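PDB 1OR7: sigma-E factor negative regulatory protein from Escherichia coli, which binds the extracytoplasmic-function sigma factor sigma-E through this N-terminal cytosolic domain and holds it inactive until regulated intramembrane proteolysis releases it. Local coordinates for residues M1-L6 / Q30-S35; L6-L9 / E13-D16. All coordinates share one frame; numbering follows the deposited sequence.

Contact 1: M1-L6 / Q30-S35; sequences MQKEQL and QKTWES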
ATOM      1  N   MET B   1     -18.545  12.886   4.960  1.00 33.06           N
ATOM      2  CA  MET B   1     -17.151  13.210   4.577  1.00 32.67           C
ATOM      3  C   MET B   1     -17.037  13.324   3.065  1.00 30.83           C
ATOM      4  O   MET B   1     -17.689  12.592   2.329  1.00 30.68           O
ATOM      5  CB  MET B   1     -16.221  12.114   5.095  1.00 33.77           C
ATOM      6  CG  MET B   1     -14.894  11.988   4.391  1.00 38.13           C
ATOM      7  SD  MET B   1     -13.847  10.507   5.186  1.00 48.85           S
ATOM      8  CE  MET B   1     -12.309  11.457   5.881  1.00 47.08           C
ATOM      9  N   GLN B   2     -16.244  14.280   2.600  1.00 28.57           N
ATOM     10  CA  GLN B   2     -15.961  14.390   1.175  1.00 26.92           C
ATOM     11  C   GLN B   2     -14.669  13.675   0.808  1.00 24.35           C
ATOM     12  O   GLN B   2     -13.750  13.550   1.613  1.00 23.35           O
ATOM     13  CB  GLN B   2     -15.860  15.861   0.769  1.00 27.14           C
ATOM     14  CG  GLN B   2     -17.119  16.681   1.079  1.00 30.17           C
ATOM     15  CD  GLN B   2     -18.286  16.343   0.152  1.00 33.80           C
ATOM     16  OE1 GLN B   2     -18.365  16.855  -0.976  1.00 35.87           O
ATOM     17  NE2 GLN B   2     -19.197  15.485   0.625  1.00 35.27           N
ATOM     18  N   LYS B   3     -14.602  13.226  -0.437  1.00 21.99           N
ATOM     19  CA  LYS B   3     -13.407  12.612  -0.959  1.00 20.01           C
ATOM     20  C   LYS B   3     -12.221  13.570  -0.845  1.00 17.86           C
ATOM     21  O   LYS B   3     -11.105  13.127  -0.609  1.00 15.89           O
ATOM     22  CB  LYS B   3     -13.608  12.173  -2.413  1.00 20.44           C
ATOM     23  CG  LYS B   3     -14.502  10.954  -2.562  1.00 21.96           C
ATOM     24  CD  LYS B   3     -14.649  10.479  -4.018  1.00 24.59           C
ATOM     25  CE  LYS B   3     -15.539   9.208  -4.076  1.00 26.99           C
ATOM     26  NZ  LYS B   3     -15.934   8.774  -5.452  1.00 28.79           N
ATOM     27  N   GLU B   4     -12.453  14.875  -0.973  1.00 15.67           N
ATOM     28  CA  GLU B   4     -11.350  15.820  -0.864  1.00 15.17           C
ATOM     29  C   GLU B   4     -10.689  15.730   0.530  1.00 13.73           C
ATOM     30  O   GLU B   4      -9.472  15.852   0.666  1.00 13.15           O
ATOM     31  CB  GLU B   4     -11.808  17.262  -1.182  1.00 15.63           C
ATOM     32  CG  GLU B   4     -10.661  18.262  -1.192  1.00 17.29           C
ATOM     33  CD  GLU B   4     -11.030  19.610  -1.799  1.00 20.05           C
ATOM     34  OE1 GLU B   4     -11.803  19.671  -2.781  1.00 24.04           O
ATOM     35  OE2 GLU B   4     -10.527  20.620  -1.302  1.00 22.74           O
ATOM     36  N   GLN B   5     -11.502  15.498   1.550  1.00 13.50           N
ATOM     37  CA  GLN B   5     -11.032  15.334   2.912  1.00 13.41           C
ATOM     38  C   GLN B   5     -10.254  14.030   3.001  1.00 13.37           C
ATOM     39  O   GLN B   5      -9.217  13.954   3.665  1.00 12.97           O
ATOM     40  CB  GLN B   5     -12.222  15.325   3.898  1.00 13.55           C
ATOM     41  CG  GLN B   5     -12.957  16.647   3.967  1.00 14.67           C
ATOM     42  CD  GLN B   5     -14.124  16.626   4.966  1.00 16.72           C
ATOM     43  OE1 GLN B   5     -15.046  15.820   4.841  1.00 17.31           O
ATOM     44  NE2 GLN B   5     -14.062  17.488   5.955  1.00 16.17           N
ATOM     45  N   LEU B   6     -10.752  12.995   2.341  1.00 13.33           N
ATOM     46  CA  LEU B   6     -10.021  11.732   2.279  1.00 13.80           C
ATOM     47  C   LEU B   6      -8.644  11.942   1.634  1.00 12.73           C
ATOM     48  O   LEU B   6      -7.620  11.444   2.110  1.00 11.64           O
ATOM     49  CB  LEU B   6     -10.868  10.720   1.505  1.00 14.81           C
ATOM     50  CG  LEU B   6     -10.432   9.282   1.303  1.00 18.71           C
ATOM     51  CD1 LEU B   6      -9.503   8.859   2.352  1.00 24.34           C
ATOM     52  CD2 LEU B   6     -11.652   8.378   1.343  1.00 21.48           C
ATOM     53  N   GLN B  30     -13.802   3.751   1.915  1.00 13.77           N
ATOM     54  CA  GLN B  30     -12.808   2.689   1.982  1.00 13.33           C
ATOM     55  C   GLN B  30     -12.282   2.361   0.586  1.00 13.15           C
ATOM     56  O   GLN B  30     -11.074   2.146   0.389  1.00 10.88           O
ATOM     57  CB  GLN B  30     -13.362   1.452   2.689  1.00 13.53           C
ATOM     58  CG  GLN B  30     -13.374   1.597   4.238  1.00 15.89           C
ATOM     59  CD  GLN B  30     -14.390   0.679   4.905  1.00 21.52           C
ATOM     60  OE1 GLN B  30     -14.459  -0.509   4.588  1.00 26.40           O
ATOM     61  NE2 GLN B  30     -15.189   1.227   5.815  1.00 24.66           N
ATOM     62  N   LYS B  31     -13.185   2.361  -0.384  1.00 12.94           N
ATOM     63  CA  LYS B  31     -12.791   2.093  -1.771  1.00 13.67           C
ATOM     64  C   LYS B  31     -11.880   3.174  -2.293  1.00 12.60           C
ATOM     65  O   LYS B  31     -10.910   2.904  -3.001  1.00 12.56           O
ATOM     66  CB  LYS B  31     -14.027   1.972  -2.670  1.00 14.12           C
ATOM     67  CG  LYS B  31     -14.432   0.551  -2.901  1.00 17.14           C
ATOM     68  N   THR B  32     -12.192   4.414  -1.945  1.00 12.46           N
ATOM     69  CA  THR B  32     -11.371   5.539  -2.367  1.00 11.97           C
ATOM     70  C   THR B  32      -9.997   5.483  -1.709  1.00 11.81           C
ATOM     71  O   THR B  32      -8.968   5.702  -2.367  1.00 12.49           O
ATOM     72  CB  THR B  32     -12.113   6.827  -2.029  1.00 11.83           C
ATOM     73  OG1 THR B  32     -13.396   6.817  -2.689  1.00 12.46           O
ATOM     74  CG2 THR B  32     -11.397   8.010  -2.564  1.00 13.23           C
ATOM     75  N   TRP B  33      -9.962   5.197  -0.418  1.00 10.93           N
ATOM     76  CA  TRP B  33      -8.688   5.023   0.260  1.00 11.46           C
ATOM     77  C   TRP B  33      -7.851   3.994  -0.485  1.00 10.60           C
ATOM     78  O   TRP B  33      -6.667   4.180  -0.694  1.00  9.33           O
ATOM     79  CB  TRP B  33      -8.935   4.543   1.696  1.00 12.17           C
ATOM     80  CG  TRP B  33      -7.736   4.288   2.599  1.00 11.12           C
ATOM     81  CD1 TRP B  33      -7.227   3.075   2.944  1.00 12.65           C
ATOM     82  CD2 TRP B  33      -7.028   5.242   3.392  1.00 12.45           C
ATOM     83  NE1 TRP B  33      -6.216   3.217   3.857  1.00 12.02           N
ATOM     84  CE2 TRP B  33      -6.071   4.538   4.147  1.00 11.46           C
ATOM     85  CE3 TRP B  33      -7.086   6.617   3.520  1.00  9.79           C
ATOM     86  CZ2 TRP B  33      -5.197   5.156   4.993  1.00 13.01           C
ATOM     87  CZ3 TRP B  33      -6.203   7.235   4.367  1.00 14.14           C
ATOM     88  CH2 TRP B  33      -5.270   6.511   5.091  1.00 11.92           C
ATOM     89  N   GLU B  34      -8.467   2.872  -0.828  1.00 10.34           N
ATOM     90  CA  GLU B  34      -7.773   1.805  -1.540  1.00 10.57           C
ATOM     91  C   GLU B  34      -7.309   2.288  -2.908  1.00 10.50           C
ATOM     92  O   GLU B  34      -6.130   2.119  -3.262  1.00 10.71           O
ATOM     93  CB  GLU B  34      -8.713   0.596  -1.657  1.00 10.39           C
ATOM     94  CG  GLU B  34      -8.232  -0.551  -2.511  1.00 14.36           C
ATOM     95  CD  GLU B  34      -9.255  -1.685  -2.559  1.00 20.53           C
ATOM     96  OE1 GLU B  34     -10.250  -1.564  -3.274  1.00 20.70           O
ATOM     97  OE2 GLU B  34      -9.078  -2.695  -1.853  1.00 27.91           O
ATOM     98  N   SER B  35      -8.215   2.904  -3.672  1.00 10.98           N
ATOM     99  CA  SER B  35      -7.851   3.363  -5.014  1.00 11.85           C
ATOM    100  C   SER B  35      -6.731   4.400  -5.016  1.00 10.83           C
ATOM    101  O   SER B  35      -5.793   4.285  -5.788  1.00 10.42           O
ATOM    102  CB  SER B  35      -9.059   3.939  -5.742  1.00 11.78           C
ATOM    103  OG  SER B  35      -9.884   2.885  -6.057  1.00 16.01           O
TER
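Leu6 packs against Thr32 and Trp33 where the first turn of helix 3-10 leans on the early part of helix 27-44, a helix-to-helix side-chain packing in the interior of the N-terminal domain of RseA. The isobutyl group of Leu6 forks over two neighbours in sequence. Its CD1 methyl meets the edge of the Trp33 indole, in the plane of the ring, with CD1 3.5 Å from CE3; its CD2 methyl rests on Thr32, 3.7 Å from CB, with Thr32 CG2 close behind. The fork reaches them because CG of Leu6 stands anti to the backbone N (chi1 -177°). Cutting this side chain back to an alanine is likely to leave the CE3 edge of Trp33 and the methyl of Thr32 without their apolar neighbour from helix 3-10.

No hydrogen bond spans the two segments. Lys3 sends its extended chain across Thr32 at about a right angle, bringing CE to 3.5 Å from Thr32 OG1, a hydroxyl already hydrogen-bonded to the carbonyl of Glu28 one turn back. Within 1-6, the backbone N of Gln2, the N-cap residue, donates to Gln5 OE1 at 3.0 Å.

Trp33 NE1 bonds to the backbone of a chain of another protein in the complex, so the indole bridges this core and the partner. Around the contact, Met29 of helix 27-44 also touches Leu6, and Leu23 of helix 17-24 lies against Trp33.

Contact 2: L6-L9 / E13-D16; sequences LSAL and ETLD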
ATOM      1  N   LEU B   6     -10.752  12.995   2.341  1.00 13.33           N
ATOM      2  CA  LEU B   6     -10.021  11.732   2.279  1.00 13.80           C
ATOM      3  C   LEU B   6      -8.644  11.942   1.634  1.00 12.73           C
ATOM      4  O   LEU B   6      -7.620  11.444   2.110  1.00 11.64           O
ATOM      5  CB  LEU B   6     -10.868  10.720   1.505  1.00 14.81           C
ATOM      6  CG  LEU B   6     -10.432   9.282   1.303  1.00 18.71           C
ATOM      7  CD1 LEU B   6      -9.503   8.859   2.352  1.00 24.34           C
ATOM      8  CD2 LEU B   6     -11.652   8.378   1.343  1.00 21.48           C
ATOM      9  N   SER B   7      -8.621  12.695   0.543  1.00 12.10           N
ATOM     10  CA  SER B   7      -7.379  13.039  -0.125  1.00 11.11           C
ATOM     11  C   SER B   7      -6.427  13.736   0.845  1.00 10.89           C
ATOM     12  O   SER B   7      -5.254  13.422   0.901  1.00 11.07           O
ATOM     13  CB  SER B   7      -7.658  13.978  -1.289  1.00 10.65           C
ATOM     14  OG  SER B   7      -6.534  14.101  -2.121  1.00  8.44           O
ATOM     15  N   ALA B   8      -6.913  14.713   1.591  1.00 11.02           N
ATOM     16  CA  ALA B   8      -6.039  15.387   2.557  1.00 11.00           C
ATOM     17  C   ALA B   8      -5.528  14.443   3.650  1.00 11.46           C
ATOM     18  O   ALA B   8      -4.338  14.472   4.029  1.00  9.99           O
ATOM     19  CB  ALA B   8      -6.735  16.625   3.163  1.00 10.70           C
ATOM     20  N   LEU B   9      -6.418  13.589   4.154  1.00 11.75           N
ATOM     21  CA  LEU B   9      -6.051  12.629   5.188  1.00 12.80           C
ATOM     22  C   LEU B   9      -4.903  11.684   4.758  1.00 12.88           C
ATOM     23  O   LEU B   9      -3.940  11.481   5.476  1.00 13.64           O
ATOM     24  CB  LEU B   9      -7.281  11.805   5.514  1.00 13.08           C
ATOM     25  CG  LEU B   9      -7.199  10.847   6.680  1.00 17.10           C
ATOM     26  CD1 LEU B   9      -7.165  11.627   7.967  1.00 18.44           C
ATOM     27  CD2 LEU B   9      -8.414   9.922   6.631  1.00 20.22           C
ATOM     28  N   GLU B  13      -2.311  15.607   5.917  1.00 12.47           N
ATOM     29  CA  GLU B  13      -2.557  17.022   5.987  1.00 13.96           C
ATOM     30  C   GLU B  13      -3.740  17.345   6.890  1.00 15.12           C
ATOM     31  O   GLU B  13      -3.967  18.492   7.182  1.00 16.81           O
ATOM     32  CB  GLU B  13      -2.728  17.604   4.593  1.00 12.94           C
ATOM     33  CG  GLU B  13      -1.439  17.534   3.770  1.00 12.71           C
ATOM     34  CD  GLU B  13      -0.422  18.629   4.114  1.00 11.70           C
ATOM     35  OE1 GLU B  13      -0.803  19.620   4.739  1.00  9.27           O
ATOM     36  OE2 GLU B  13       0.767  18.487   3.756  1.00 13.09           O
ATOM     37  N   THR B  14      -4.506  16.338   7.291  1.00 17.21           N
ATOM     38  CA  THR B  14      -5.467  16.482   8.372  1.00 18.37           C
ATOM     39  C   THR B  14      -5.380  15.193   9.153  1.00 19.69           C
ATOM     40  O   THR B  14      -5.153  14.135   8.579  1.00 19.81           O
ATOM     41  CB  THR B  14      -6.901  16.717   7.913  1.00 18.87           C
ATOM     42  OG1 THR B  14      -7.752  16.635   9.060  1.00 20.64           O
ATOM     43  CG2 THR B  14      -7.430  15.604   7.030  1.00 19.06           C
ATOM     44  N   LEU B  15      -5.514  15.281  10.463  1.00 20.84           N
ATOM     45  CA  LEU B  15      -5.454  14.092  11.294  1.00 22.38           C
ATOM     46  C   LEU B  15      -6.704  14.002  12.157  1.00 22.94           C
ATOM     47  O   LEU B  15      -6.679  13.409  13.234  1.00 24.14           O
ATOM     48  CB  LEU B  15      -4.238  14.156  12.207  1.00 22.86           C
ATOM     49  CG  LEU B  15      -2.877  14.135  11.528  1.00 24.69           C
ATOM     50  CD1 LEU B  15      -1.791  14.219  12.586  1.00 25.97           C
ATOM     51  CD2 LEU B  15      -2.733  12.885  10.718  1.00 25.36           C
ATOM     52  N   ASP B  16      -7.790  14.588  11.676  1.00 22.62           N
ATOM     53  CA  ASP B  16      -9.034  14.646  12.427  1.00 22.58           C
ATOM     54  C   ASP B  16      -9.623  13.263  12.726  1.00 21.64           C
ATOM     55  O   ASP B  16      -9.938  12.486  11.833  1.00 19.96           O
ATOM     56  CB  ASP B  16     -10.032  15.490  11.648  1.00 23.43           C
ATOM     57  CG  ASP B  16     -11.242  15.839  12.457  1.00 26.43           C
ATOM     58  OD1 ASP B  16     -11.083  16.474  13.516  1.00 33.28           O
ATOM     59  OD2 ASP B  16     -12.400  15.529  12.128  1.00 29.20           O
TER
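Thr14 lays its methyl against the backbone and side chains of Ala8 and Leu9, where helix 3-10 meets the loop after it. Thr14 CG2 comes within 3.7 Å of Leu9 N and 4.1 Å of Ala8 CB. It can do so because it sits between the backbone N and the carbonyl carbon of its own residue, while OG1 takes the place anti to N (chi1 171°) and accepts a weak hydrogen bond from Asp16 N.

Leu9 crosses Thr14 obliquely. Its CB points away overall, though it still touches Thr14 CG2, and the branch ending in CD1 bends back until that methyl of Leu9 lies 3.3 Å from Thr14 O. This carbonyl oxygen is buried with no polar partner in the model, and a methyl is what faces it.

Glu13 adds the one hydrogen bond across the contact, from its backbone N to Ala8 O at 3.0 Å, with the donor tilted 32° from the carbonyl plane. The five-residue spacing of donor and acceptor occurs where the chain leaves the helix. The bent side chain of Glu13 leads away, and OE2 accepts its hydrogen bond from the backbone of a chain of another protein in the complex.

At the end of the loop Asp16 stands at the N-cap of helix 17-24, its OD2 weakly bonded to Leu19 N, and Leu9 packs on Leu20 and Leu23 of that helix.

How the contacts relate
From the N terminus, helix 3-10 serves both contacts, which share Leu6. Contact 2 closes the short loop of three residues just after 6-9, turning the chain toward helix 17-24. Contact 1 closes a longer one: its 23 intervening residues include the later part of helix 3-10, the turn of contact 2 and all of helix 17-24 before helix 27-44 returns to the first turn. The smaller loop therefore lies within the larger. Their centres are about 10 Å apart, and Leu9 CD2 touches Trp33 CZ3 at 4.2 Å. Contact 1 ties helix 3-10 to helix 27-44, and contact 2 ties it to the loop leading into helix 17-24, all within the sigma-E-binding domain.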